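Local coordinates for protein post-proline cleaving enzyme (Rickettsia typhi, PDB 4HVT) that probably cleaves peptides after proline residues as a serine-type oligopeptidase, at residues Phe583-Cys588 against Tyr638-Ile643; Val572-Thr577 against Lys624-Leu629; Ser297-Val302 against Phe377-Glu382. All blocks are in the same frame, centred on the assembly; numbering follows the deposited sequence.

Interactions 1 and 2 lie in the same alpha/beta-hydrolase part of the chain, with centres about 13 Å apart, while interaction 3 lies in the beta-propeller part, its centre about 51 Å from the centre of interaction 1. The first two are buried and share a layer boundary: helix 567-578 of interaction 2 runs on to strand 585-589 of interaction 1, and V572 packs against V586 and C588. Their chemistry differs. Interaction 1 is parallel strand pairing through backbone hydrogen bonds, interaction 2 is side-chain packing with a water bridge and no direct hydrogen bond. Interaction 3, partly exposed, joins two neighbouring propeller sheets by apolar contacts and a tyrosine-carboxylate bond.

Interaction 1: Phe583-Cys588 against Tyr638-Ile643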
# COMPACT_ATOMS: atom_id res chain seq x y z
N PHE A 583 15.17 -18.36 -14.41
CA PHE A 583 14.61 -17.07 -14.88
C PHE A 583 15.35 -16.46 -16.03
O PHE A 583 16.58 -16.70 -16.25
CB PHE A 583 14.59 -16.04 -13.72
CG PHE A 583 14.07 -16.61 -12.48
CD1 PHE A 583 12.70 -16.87 -12.37
CD2 PHE A 583 14.90 -16.88 -11.41
CE1 PHE A 583 12.16 -17.42 -11.24
CE2 PHE A 583 14.36 -17.46 -10.28
CZ PHE A 583 13.02 -17.72 -10.17
N GLY A 584 14.60 -15.73 -16.83
CA GLY A 584 15.16 -15.04 -18.00
C GLY A 584 15.25 -13.52 -17.88
O GLY A 584 15.99 -12.88 -18.64
N ALA A 585 14.51 -12.94 -16.95
CA ALA A 585 14.52 -11.50 -16.69
C ALA A 585 13.93 -11.18 -15.29
O ALA A 585 13.13 -11.94 -14.72
CB ALA A 585 13.74 -10.73 -17.75
N VAL A 586 14.46 -10.12 -14.75
CA VAL A 586 14.09 -9.67 -13.42
C VAL A 586 13.89 -8.15 -13.38
O VAL A 586 14.67 -7.40 -13.95
CB VAL A 586 15.19 -10.01 -12.42
CG1 VAL A 586 14.75 -9.65 -11.01
CG2 VAL A 586 15.58 -11.49 -12.42
N ALA A 587 12.85 -7.69 -12.68
CA ALA A 587 12.71 -6.28 -12.30
C ALA A 587 12.66 -6.18 -10.77
O ALA A 587 11.81 -6.77 -10.14
CB ALA A 587 11.51 -5.65 -12.97
N CYS A 588 13.69 -5.54 -10.22
CA CYS A 588 13.92 -5.34 -8.81
C CYS A 588 13.63 -3.88 -8.52
O CYS A 588 14.46 -2.99 -8.78
CB CYS A 588 15.35 -5.69 -8.56
SG CYS A 588 15.82 -5.64 -6.82
N TYR A 638 23.87 -14.08 -14.40
CA TYR A 638 22.52 -13.86 -13.81
C TYR A 638 21.54 -13.45 -14.91
O TYR A 638 21.94 -12.96 -15.98
CB TYR A 638 22.64 -12.84 -12.66
CG TYR A 638 23.45 -13.40 -11.53
CD1 TYR A 638 22.92 -14.39 -10.70
CD2 TYR A 638 24.78 -12.99 -11.29
CE1 TYR A 638 23.66 -14.93 -9.67
CE2 TYR A 638 25.53 -13.54 -10.28
CZ TYR A 638 24.99 -14.51 -9.48
OH TYR A 638 25.76 -15.04 -8.46
N PRO A 639 20.23 -13.66 -14.65
CA PRO A 639 19.26 -13.17 -15.60
C PRO A 639 19.39 -11.65 -15.63
O PRO A 639 19.71 -11.05 -14.60
CB PRO A 639 17.91 -13.62 -15.03
CG PRO A 639 18.16 -14.10 -13.68
CD PRO A 639 19.64 -14.31 -13.48
N THR A 640 19.15 -11.07 -16.82
CA THR A 640 19.16 -9.63 -17.02
C THR A 640 18.17 -9.01 -16.06
O THR A 640 17.08 -9.53 -15.89
CB THR A 640 18.79 -9.24 -18.47
OG1 THR A 640 18.97 -7.84 -18.69
CG2 THR A 640 17.39 -9.69 -18.90
N VAL A 641 18.59 -7.94 -15.41
CA VAL A 641 17.81 -7.34 -14.36
C VAL A 641 17.67 -5.84 -14.58
O VAL A 641 18.63 -5.15 -14.97
CB VAL A 641 18.37 -7.65 -12.95
CG1 VAL A 641 19.82 -7.25 -12.87
CG2 VAL A 641 17.59 -6.94 -11.86
N LEU A 642 16.47 -5.34 -14.33
CA LEU A 642 16.19 -3.91 -14.27
C LEU A 642 16.06 -3.52 -12.80
O LEU A 642 15.31 -4.11 -12.08
CB LEU A 642 14.84 -3.60 -14.97
CG LEU A 642 14.32 -2.15 -14.84
CD1 LEU A 642 15.30 -1.14 -15.42
CD2 LEU A 642 12.99 -1.94 -15.60
N ILE A 643 16.89 -2.57 -12.35
CA ILE A 643 16.92 -2.17 -10.93
C ILE A 643 16.43 -0.74 -10.87
O ILE A 643 16.86 0.12 -11.63
CB ILE A 643 18.34 -2.21 -10.40
CG1 ILE A 643 18.97 -3.63 -10.49
CG2 ILE A 643 18.33 -1.75 -8.99
CD1 ILE A 643 20.49 -3.68 -10.31
O HOH W 1 18.58 -13.12 -18.98
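V586 and L642 lie on neighbouring parallel strands, 585-589 and 640-646, in the central sheet of the alpha/beta-hydrolase fold. The short segments run side by side, only 16° from parallel. Three backbone hydrogen bonds alternate between them as parallel pairing requires: V586 N to T640 O at 2.9 Å, L642 N to V586 O at 2.8 Å, and C588 N to L642 O at 2.9 Å. The first is the most bent, at 145° about its hydrogen. T640 O, V586 O and L642 O each also receive a CA-H from the opposite strand, of A585, V641 and A587 in turn, and each of the three oxygens is therefore approached by both an N-H and a C-H donor.

Side chains alternate between two faces. A587 and L642 share the one covered by helix 688-706, whose F702 touches A587; on the same face L675 of the adjoining strand 672-677 touches L642. V586, V641, C588 and I643 occupy the other, facing helices 567-578 and 655-664. On this second face V586 splits its two methyls. CG1 stands anti to the backbone N (chi1 -175°), which leaves CG2 beside that N and carries it to the P639 ring, 3.9 Å from P639 CG. Farther along the same partner segment, V586 CB lies 3.9 Å from V641 CG2.

P639 fills the entry to the pairing, its CB approaching F583 O. Here T640 CG2 lies 3.5 Å from G584 O, while T640 OG1 bonds to K671 O. A water bridges the two backbones, donating to G584 O at 2.6 Å and accepting from T640 N at 3.0 Å.

Interaction 2: Val572-Thr577 against Lys624-Leu629; sequences VSVAMT and KKYAPL
S573 sets its OG between the backbone N and the carbonyl carbon (chi1 61°), and T577, one helical turn on, places OG1 likewise (chi1 56°); both hydroxyls thereby flank P628. V574 stands between them in sequence with CG1 anti to its N (chi1 172°), a choice that leaves CG2 as the branch facing the second segment.

The pyrrolidine ring of P628 makes most of the contact, lying against S573, V574 and T577. Its CG is 3.3 Å from S573 OG, a van der Waals approach to a hydroxyl that bonds mainly to G569 O. The other end of the ring meets T577, where P628 CA is 4.0 Å from T577 OG1 and the two side chains run across each other at a slant. V574 CG2 reaches P628 CG at 4.1 Å, then spans the gap to Y626. It sits 3.8 Å from Y626 CD1, approaching the ring obliquely, and 3.6 Å from Y626 O.

No direct hydrogen bond crosses the contact; a water supplies the polar link. It donates both its protons, one to T577 OG1 at 2.7 Å and the other to Y626 O at the same distance of 2.7 Å. Y626 O thus has a hydrogen-bond partner just before the chain reaches P628, and the threonine hydroxyl is held in place as an acceptor.

Beyond the pair, F539 of helix 536-551 meets the Y626 ring edge-to-face and also touches V574, while F660 packs against S573. Helix 567-578 follows what is probably the nucleophile elbow, a GxSxG pattern. It packs on the central sheet through V572 and M576, which touch V586, and takes segment 624-629 against S573, V574 and T577, as in the alpha/beta-hydrolase fold.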
# COMPACT_ATOMS: atom_id res chain seq x y z
N VAL A 572 12.89 -10.94 -5.28
CA VAL A 572 13.34 -11.24 -6.63
C VAL A 572 14.86 -11.18 -6.78
O VAL A 572 15.40 -11.85 -7.61
CB VAL A 572 12.63 -10.41 -7.74
CG1 VAL A 572 11.15 -10.67 -7.79
CG2 VAL A 572 13.00 -8.95 -7.70
N SER A 573 15.55 -10.38 -5.96
CA SER A 573 16.98 -10.40 -5.91
C SER A 573 17.53 -11.66 -5.24
O SER A 573 18.59 -12.14 -5.65
CB SER A 573 17.54 -9.15 -5.31
OG SER A 573 17.11 -8.93 -3.97
N VAL A 574 16.85 -12.17 -4.20
CA VAL A 574 17.14 -13.50 -3.69
C VAL A 574 16.89 -14.59 -4.76
O VAL A 574 17.73 -15.49 -4.95
CB VAL A 574 16.35 -13.85 -2.44
CG1 VAL A 574 16.56 -15.32 -2.11
CG2 VAL A 574 16.74 -12.93 -1.30
N ALA A 575 15.76 -14.53 -5.44
CA ALA A 575 15.39 -15.54 -6.41
C ALA A 575 16.48 -15.65 -7.48
O ALA A 575 16.90 -16.74 -7.88
CB ALA A 575 14.04 -15.23 -7.05
N MET A 576 16.94 -14.51 -7.98
CA MET A 576 17.81 -14.53 -9.14
C MET A 576 19.22 -14.90 -8.73
O MET A 576 20.00 -15.41 -9.55
CB MET A 576 17.82 -13.17 -9.84
CG MET A 576 18.54 -12.04 -9.13
SD MET A 576 18.63 -10.46 -10.00
CE MET A 576 20.02 -10.75 -11.00
N THR A 577 19.56 -14.67 -7.46
CA THR A 577 20.87 -15.08 -6.98
C THR A 577 20.89 -16.57 -6.50
O THR A 577 21.88 -17.23 -6.67
CB THR A 577 21.46 -14.12 -5.92
OG1 THR A 577 20.56 -13.98 -4.81
CG2 THR A 577 21.75 -12.71 -6.53
N LYS A 624 22.52 -13.97 6.20
CA LYS A 624 23.60 -14.14 5.24
C LYS A 624 23.41 -15.32 4.31
O LYS A 624 24.00 -15.30 3.27
CB LYS A 624 24.96 -14.30 5.97
CG LYS A 624 25.44 -12.99 6.57
CD LYS A 624 26.60 -13.14 7.56
CE LYS A 624 27.86 -13.61 6.91
NZ LYS A 624 28.97 -13.66 7.91
N LYS A 625 22.64 -16.34 4.65
CA LYS A 625 22.41 -17.44 3.73
C LYS A 625 21.66 -17.01 2.46
O LYS A 625 21.82 -17.64 1.38
CB LYS A 625 21.67 -18.60 4.37
CG LYS A 625 22.44 -19.33 5.45
CD LYS A 625 21.54 -20.37 6.10
CE LYS A 625 22.05 -20.79 7.47
NZ LYS A 625 21.01 -21.67 8.10
N TYR A 626 20.85 -15.96 2.57
CA TYR A 626 20.06 -15.51 1.44
C TYR A 626 20.38 -14.14 0.94
O TYR A 626 20.03 -13.84 -0.23
CB TYR A 626 18.55 -15.63 1.68
CG TYR A 626 17.96 -14.65 2.68
CD1 TYR A 626 17.76 -13.33 2.33
CD2 TYR A 626 17.57 -15.07 3.95
CE1 TYR A 626 17.20 -12.43 3.23
CE2 TYR A 626 17.02 -14.17 4.86
CZ TYR A 626 16.79 -12.87 4.48
OH TYR A 626 16.23 -12.01 5.42
N ALA A 627 21.01 -13.30 1.77
CA ALA A 627 21.19 -11.90 1.42
C ALA A 627 21.88 -11.82 0.05
O ALA A 627 22.93 -12.39 -0.10
CB ALA A 627 22.00 -11.19 2.50
N PRO A 628 21.26 -11.13 -0.93
CA PRO A 628 21.86 -11.20 -2.31
C PRO A 628 23.29 -10.71 -2.37
O PRO A 628 24.12 -11.32 -3.09
CB PRO A 628 20.91 -10.32 -3.16
CG PRO A 628 19.66 -10.29 -2.40
CD PRO A 628 19.98 -10.43 -0.91
N LEU A 629 23.66 -9.69 -1.60
CA LEU A 629 25.04 -9.13 -1.73
C LEU A 629 26.06 -10.05 -1.14
O LEU A 629 27.29 -9.93 -1.45
CB LEU A 629 25.17 -7.75 -1.05
CG LEU A 629 24.27 -6.64 -1.60
CD1 LEU A 629 24.42 -5.41 -0.71
CD2 LEU A 629 24.65 -6.30 -3.02
O HOH W 2 20.89 -15.20 -2.38

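Interaction 3: Ser297-Val302 against Phe377-Glu382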
# COMPACT_ATOMS: atom_id res chain seq x y z
N SER A 297 -15.47 0.99 13.68
CA SER A 297 -16.51 1.16 14.73
C SER A 297 -17.88 1.25 14.08
O SER A 297 -18.02 1.46 12.90
CB SER A 297 -16.28 2.42 15.50
OG SER A 297 -16.41 3.57 14.69
N PHE A 298 -18.89 1.13 14.95
CA PHE A 298 -20.27 1.33 14.60
C PHE A 298 -20.96 1.75 15.89
O PHE A 298 -20.90 1.02 16.90
CB PHE A 298 -20.90 0.06 14.09
CG PHE A 298 -22.32 0.24 13.61
CD1 PHE A 298 -22.60 1.07 12.54
CD2 PHE A 298 -23.39 -0.38 14.27
CE1 PHE A 298 -23.92 1.24 12.10
CE2 PHE A 298 -24.71 -0.20 13.84
CZ PHE A 298 -24.96 0.58 12.75
N LYS A 299 -21.64 2.88 15.86
CA LYS A 299 -22.20 3.45 17.08
C LYS A 299 -21.08 3.50 18.14
O LYS A 299 -19.98 3.90 17.82
CB LYS A 299 -23.48 2.70 17.54
CG LYS A 299 -24.47 2.47 16.43
CD LYS A 299 -25.00 3.68 15.85
CE LYS A 299 -26.46 3.40 15.37
NZ LYS A 299 -26.95 4.67 14.82
N GLU A 300 -21.35 3.05 19.35
CA GLU A 300 -20.35 3.10 20.43
C GLU A 300 -19.50 1.81 20.53
O GLU A 300 -18.76 1.65 21.48
CB GLU A 300 -21.07 3.37 21.77
CG GLU A 300 -21.65 4.77 21.81
CD GLU A 300 -22.30 5.16 23.11
OE1 GLU A 300 -22.13 4.43 24.11
OE2 GLU A 300 -23.03 6.21 23.13
N TYR A 301 -19.53 0.95 19.52
CA TYR A 301 -18.80 -0.32 19.52
C TYR A 301 -17.57 -0.24 18.60
O TYR A 301 -17.67 0.44 17.57
CB TYR A 301 -19.72 -1.46 19.08
CG TYR A 301 -20.76 -1.74 20.13
CD1 TYR A 301 -21.86 -0.90 20.28
CD2 TYR A 301 -20.60 -2.77 21.04
CE1 TYR A 301 -22.77 -1.09 21.28
CE2 TYR A 301 -21.52 -2.98 22.03
CZ TYR A 301 -22.59 -2.12 22.16
OH TYR A 301 -23.50 -2.27 23.18
N VAL A 302 -16.50 -0.96 18.91
CA VAL A 302 -15.27 -0.98 18.17
C VAL A 302 -14.92 -2.40 17.81
O VAL A 302 -15.29 -3.32 18.52
CB VAL A 302 -14.11 -0.31 18.96
CG1 VAL A 302 -14.28 1.20 19.02
CG2 VAL A 302 -14.05 -0.87 20.34
N PHE A 377 -24.44 -6.48 8.56
CA PHE A 377 -25.23 -6.63 9.79
C PHE A 377 -25.35 -5.28 10.46
O PHE A 377 -24.82 -4.29 9.97
CB PHE A 377 -24.64 -7.65 10.79
CG PHE A 377 -23.23 -7.41 11.13
CD1 PHE A 377 -22.20 -7.92 10.30
CD2 PHE A 377 -22.90 -6.73 12.26
CE1 PHE A 377 -20.87 -7.69 10.63
CE2 PHE A 377 -21.59 -6.48 12.58
CZ PHE A 377 -20.56 -6.98 11.76
N THR A 378 -26.15 -5.24 11.52
CA THR A 378 -26.34 -4.07 12.30
C THR A 378 -26.51 -4.39 13.78
O THR A 378 -26.23 -5.50 14.21
CB THR A 378 -27.49 -3.23 11.70
OG1 THR A 378 -27.54 -1.94 12.34
CG2 THR A 378 -28.83 -3.94 11.85
N LEU A 379 -26.91 -3.39 14.56
CA LEU A 379 -27.32 -3.56 15.95
C LEU A 379 -28.80 -3.38 16.10
O LEU A 379 -29.37 -2.46 15.53
CB LEU A 379 -26.69 -2.50 16.84
CG LEU A 379 -25.27 -2.70 17.33
CD1 LEU A 379 -24.80 -1.39 18.01
CD2 LEU A 379 -25.18 -3.85 18.34
N GLU A 380 -29.40 -4.29 16.87
CA GLU A 380 -30.82 -4.24 17.22
C GLU A 380 -30.87 -4.55 18.69
O GLU A 380 -30.46 -5.64 19.11
CB GLU A 380 -31.56 -5.33 16.52
CG GLU A 380 -32.17 -4.98 15.19
CD GLU A 380 -33.42 -5.82 14.94
OE1 GLU A 380 -33.32 -7.06 14.86
OE2 GLU A 380 -34.51 -5.24 14.86
N ASN A 381 -31.36 -3.61 19.48
CA ASN A 381 -31.50 -3.86 20.91
C ASN A 381 -30.16 -4.19 21.54
O ASN A 381 -30.05 -5.15 22.30
CB ASN A 381 -32.48 -5.02 21.12
N GLU A 382 -29.13 -3.42 21.19
CA GLU A 382 -27.78 -3.66 21.64
C GLU A 382 -27.25 -5.08 21.37
O GLU A 382 -26.28 -5.51 21.99
CB GLU A 382 -27.63 -3.33 23.15
CG GLU A 382 -27.85 -1.87 23.54
CD GLU A 382 -26.91 -0.92 22.82
OE1 GLU A 382 -25.73 -0.76 23.24
OE2 GLU A 382 -27.36 -0.31 21.82
O HOH W 3 -24.09 1.75 23.35
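Y301, F298 and L379 form a contact between two neighbouring sheets of the beta-propeller domain, mostly apolar with one polar bond at its solvent-facing side. One side is the type II' turn F298-Y301, which joins strands 293-298 and 301-305 in a tight hairpin; the other is the end of strand 371-380 and the turn that follows it, up to E382.

L379 is the apolar centre. Its CD1 lies 3.7 Å from Y301 CD1, oblique to that ring, and 4.1 Å from F298 CD2. F298 CG stands anti to its backbone N (chi1 -175°), extending the ring to the second segment, where CZ comes 3.6 Å from T378 OG1; that hydroxyl bonds to D360 O. L379 N, 3.9 Å from F298 CE2, is buried and has no hydrogen-bond partner in the model.

On the exposed side, Y301 OH donates to E382 OE1 at 2.7 Å. The oxygen lies at the edge of the phenol ring, but the hydroxyl meets it 43° out of the carboxylate plane. A water also donates to E382 OE1, at 3.0 Å.

W384 of strand 383-384 packs on L379 and F298 and meets Y301 edge-to-face, while V362 of strand 362-368 touches F298.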